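Local coordinates for acyl-CoA dehydrogenase FadE3 (Mycobacterium smegmatis, PDB 4IV6), which belongs to the acyl-CoA dehydrogenase family of flavoproteins and binds dihydroflavine-adenine dinucleotide within a four-chain assembly, at residues Thr329-Ala334 with Arg357-Met362. Residues are numbered along the deposited sequence; the frame is centred on the assembly and turned at random. Where two conformers were deposited one is given.
With FDA (dihydroflavine-adenine dinucleotide), chain D.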
loop_
_atom_site.group_PDB
_atom_site.type_symbol
_atom_site.label_atom_id
_atom_site.label_comp_id
_atom_site.label_asym_id
_atom_site.label_seq_id
_atom_site.Cartn_x
_atom_site.Cartn_y
_atom_site.Cartn_z
ATOM N N THR B 329 -1.254 -2.751 11.231
ATOM C CA THR B 329 -2.672 -2.443 11.122
ATOM C C THR B 329 -3.058 -1.259 12.013
ATOM O O THR B 329 -3.770 -0.365 11.559
ATOM C CB THR B 329 -3.550 -3.663 11.471
ATOM O OG1 THR B 329 -3.388 -4.645 10.442
ATOM C CG2 THR B 329 -5.024 -3.309 11.502
ATOM N N ALA B 330 -2.598 -1.237 13.264
ATOM C CA ALA B 330 -2.952 -0.119 14.162
ATOM C C ALA B 330 -2.464 1.225 13.636
ATOM O O ALA B 330 -3.167 2.223 13.740
ATOM C CB ALA B 330 -2.466 -0.363 15.593
ATOM N N MET B 331 -1.257 1.260 13.071
ATOM C CA MET B 331 -0.715 2.490 12.465
ATOM C C MET B 331 -1.568 2.950 11.287
ATOM O O MET B 331 -1.891 4.143 11.172
ATOM C CB MET B 331 0.729 2.258 12.018
ATOM C CG MET B 331 1.429 3.464 11.442
ATOM S SD MET B 331 1.803 4.732 12.682
ATOM C CE MET B 331 0.457 5.899 12.620
ATOM N N GLN B 332 -1.972 2.012 10.433
ATOM C CA GLN B 332 -2.840 2.346 9.283
ATOM C C GLN B 332 -4.196 2.894 9.744
ATOM O O GLN B 332 -4.676 3.933 9.247
ATOM C CB GLN B 332 -3.058 1.114 8.422
ATOM C CG GLN B 332 -1.768 0.661 7.730
ATOM C CD GLN B 332 -1.822 -0.756 7.162
ATOM O OE1 GLN B 332 -2.873 -1.409 7.082
ATOM N NE2 GLN B 332 -0.656 -1.259 6.802
ATOM N N ILE B 333 -4.796 2.208 10.717
ATOM C CA ILE B 333 -6.079 2.615 11.236
ATOM C C ILE B 333 -5.974 3.963 11.949
ATOM O O ILE B 333 -6.890 4.818 11.811
ATOM C CB ILE B 333 -6.702 1.518 12.128
ATOM C CG1 ILE B 333 -7.089 0.320 11.246
ATOM C CG2 ILE B 333 -7.908 2.033 12.895
ATOM C CD1 ILE B 333 -7.573 -0.885 12.043
ATOM N N ALA B 334 -4.881 4.187 12.694
ATOM C CA ALA B 334 -4.725 5.456 13.418
ATOM C C ALA B 334 -4.684 6.634 12.446
ATOM O O ALA B 334 -5.357 7.616 12.645
ATOM C CB ALA B 334 -3.501 5.447 14.307
ATOM N N ARG B 357 0.034 9.086 17.613
ATOM C CA ARG B 357 1.350 9.214 18.251
ATOM C C ARG B 357 1.763 7.931 18.978
ATOM O O ARG B 357 2.933 7.672 19.114
ATOM C CB ARG B 357 1.342 10.373 19.270
ATOM C CG ARG B 357 1.357 11.771 18.691
ATOM C CD ARG B 357 1.531 12.794 19.789
ATOM N NE ARG B 357 0.346 12.900 20.633
ATOM C CZ ARG B 357 0.210 12.414 21.863
ATOM N NH1 ARG B 357 1.205 11.803 22.484
ATOM N NH2 ARG B 357 -0.929 12.612 22.516
ATOM N N ASP B 358 0.793 7.157 19.465
ATOM C CA ASP B 358 1.083 5.939 20.229
ATOM C C ASP B 358 1.409 4.726 19.331
ATOM O O ASP B 358 2.231 3.890 19.678
ATOM C CB ASP B 358 -0.070 5.590 21.154
ATOM C CG ASP B 358 -0.082 6.441 22.432
ATOM O OD1 ASP B 358 0.915 7.164 22.693
ATOM O OD2 ASP B 358 -1.084 6.374 23.166
ATOM N N ALA B 359 0.788 4.662 18.163
ATOM C CA ALA B 359 0.886 3.487 17.300
ATOM C C ALA B 359 2.305 3.106 16.840
ATOM O O ALA B 359 2.639 1.924 16.857
ATOM C CB ALA B 359 -0.064 3.640 16.093
ATOM N N PRO B 360 3.145 4.079 16.495
ATOM C CA PRO B 360 4.502 3.742 16.102
ATOM C C PRO B 360 5.335 3.042 17.178
ATOM O O PRO B 360 6.277 2.303 16.833
ATOM C CB PRO B 360 5.116 5.092 15.714
ATOM C CG PRO B 360 3.973 5.995 15.478
ATOM C CD PRO B 360 2.890 5.525 16.376
ATOM N N LEU B 361 4.962 3.199 18.441
ATOM C CA LEU B 361 5.690 2.526 19.525
ATOM C C LEU B 361 5.754 1.026 19.303
ATOM O O LEU B 361 6.825 0.433 19.463
ATOM C CB LEU B 361 5.055 2.819 20.878
ATOM C CG LEU B 361 5.744 2.302 22.159
ATOM C CD1 LEU B 361 5.257 0.927 22.559
ATOM C CD2 LEU B 361 7.272 2.312 22.086
ATOM N N MET B 362 4.634 0.404 18.931
ATOM C CA MET B 362 4.570 -1.047 18.757
ATOM C C MET B 362 5.304 -1.521 17.511
ATOM O O MET B 362 5.587 -2.700 17.367
ATOM C CB MET B 362 3.110 -1.519 18.712
ATOM C CG MET B 362 2.420 -1.489 20.074
ATOM S SD MET B 362 1.937 0.154 20.622
ATOM C CE MET B 362 0.329 0.304 19.796
HETATM P PA FDA D . 18.560 -0.578 15.747
HETATM O O1A FDA D . 18.822 -2.022 16.095
HETATM O O2A FDA D . 19.658 0.444 15.857
HETATM O O5B FDA D . 17.951 -0.539 14.267
HETATM C C5B FDA D . 17.766 0.689 13.523
HETATM C C4B FDA D . 17.080 0.362 12.185
HETATM O O4B FDA D . 17.802 -0.652 11.460
HETATM C C3B FDA D . 15.694 -0.214 12.377
HETATM O O3B FDA D . 14.885 0.107 11.224
HETATM C C2B FDA D . 15.976 -1.699 12.463
HETATM O O2B FDA D . 14.863 -2.534 12.158
HETATM C C1B FDA D . 17.019 -1.833 11.380
HETATM N N9A FDA D . 17.877 -3.040 11.528
HETATM C C8A FDA D . 18.822 -3.222 12.478
HETATM N N7A FDA D . 19.445 -4.403 12.294
HETATM C C5A FDA D . 18.875 -4.984 11.212
HETATM C C6A FDA D . 19.040 -6.226 10.475
HETATM N N6A FDA D . 19.963 -7.104 10.872
HETATM N N1A FDA D . 18.261 -6.488 9.402
HETATM C C2A FDA D . 17.354 -5.590 8.982
HETATM N N3A FDA D . 17.133 -4.416 9.614
HETATM C C4A FDA D . 17.863 -4.071 10.694
HETATM N N1 FDA D . 13.888 -2.325 25.353
HETATM C C2 FDA D . 14.013 -3.023 26.478
HETATM O O2 FDA D . 14.978 -3.801 26.601
HETATM N N3 FDA D . 13.130 -2.915 27.487
HETATM C C4 FDA D . 12.073 -2.103 27.470
HETATM O O4 FDA D . 11.294 -2.019 28.458
HETATM C C4X FDA D . 11.847 -1.314 26.243
HETATM N N5 FDA D . 10.833 -0.433 26.108
HETATM C C5X FDA D . 10.921 0.549 25.176
HETATM C C6 FDA D . 10.138 1.706 25.262
HETATM C C7 FDA D . 10.197 2.701 24.286
HETATM C C7M FDA D . 9.374 3.958 24.411
HETATM C C8 FDA D . 11.048 2.535 23.175
HETATM C C8M FDA D . 11.177 3.550 22.062
HETATM C C9 FDA D . 11.829 1.393 23.094
HETATM C C9A FDA D . 11.791 0.405 24.090
HETATM N N10 FDA D . 12.631 -0.723 23.986
HETATM C C10 FDA D . 12.858 -1.456 25.172
HETATM C "C1'" FDA D . 13.759 -0.628 23.053
HETATM C "C2'" FDA D . 13.338 -1.302 21.765
HETATM O "O2'" FDA D . 13.174 -2.709 21.947
HETATM C "C3'" FDA D . 14.392 -1.002 20.699
HETATM O "O3'" FDA D . 14.201 0.340 20.263
HETATM C "C4'" FDA D . 14.317 -1.920 19.502
HETATM O "O4'" FDA D . 14.968 -3.135 19.906
HETATM C "C5'" FDA D . 15.090 -1.357 18.295
HETATM O "O5'" FDA D . 16.382 -0.991 18.725
HETATM P P FDA D . 17.248 0.199 18.140
HETATM O O1P FDA D . 18.599 -0.006 18.794
HETATM O O2P FDA D . 16.527 1.486 18.352
HETATM O O3P FDA D . 17.257 -0.128 16.560
#
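Met331 and Ala359 lie at the nearest approach of two nearly antiparallel helical segments, 329-334 and 357-362, with 5.2 Å between their CA atoms. The segment axes come within 8.6 Å of each other at 165° between their N-to-C directions. Alanines at 330, 334 and 359 are consistent with this spacing, and no hydrogen bond spans the interface.

The methyl group of Ala359 points at the opposing helix and settles on its backbone, with CB 3.9 Å from the CA of Met331 and 4.1 Å from the carbonyl O of Ala330. One turn on, the CB of Ala334 lies 4.3 Å from the same methyl. Met331 supplies the long side chain. Its chain leaves the backbone with CG anti to N (chi1 -177°), then bends at chi2 and chi3, which brings the thioether over one face of the Pro360 ring: SD is 3.8 Å from CG of that proline and scarcely farther from its CD, while also touching the Ala359 methyl. The helix is kinked here: Pro360 has no N-H to give, and Leu361 N bonds instead to Asp358 O, three residues back.

Beyond this apolar seam, Leu361, on the same helix, reaches the dihydroflavine-adenine dinucleotide, its CD2 lying 3.5 Å from the C7M methyl of that ligand. The contact thus joins helix 316-340 to helix 352-364, which lines the dihydroflavine-adenine dinucleotide pocket, inside the helical C-terminal domain. Met331 and Pro360 also pack on Leu335 and Phe356 of a second subunit, respectively. Within the chain, helix 234-270 receives Ala330 on Ala253 and Met362 on Val249 and Val256, helix 282-310 packs against Ile333, and helix 83-102 brings Met83 to Leu361 and Met362.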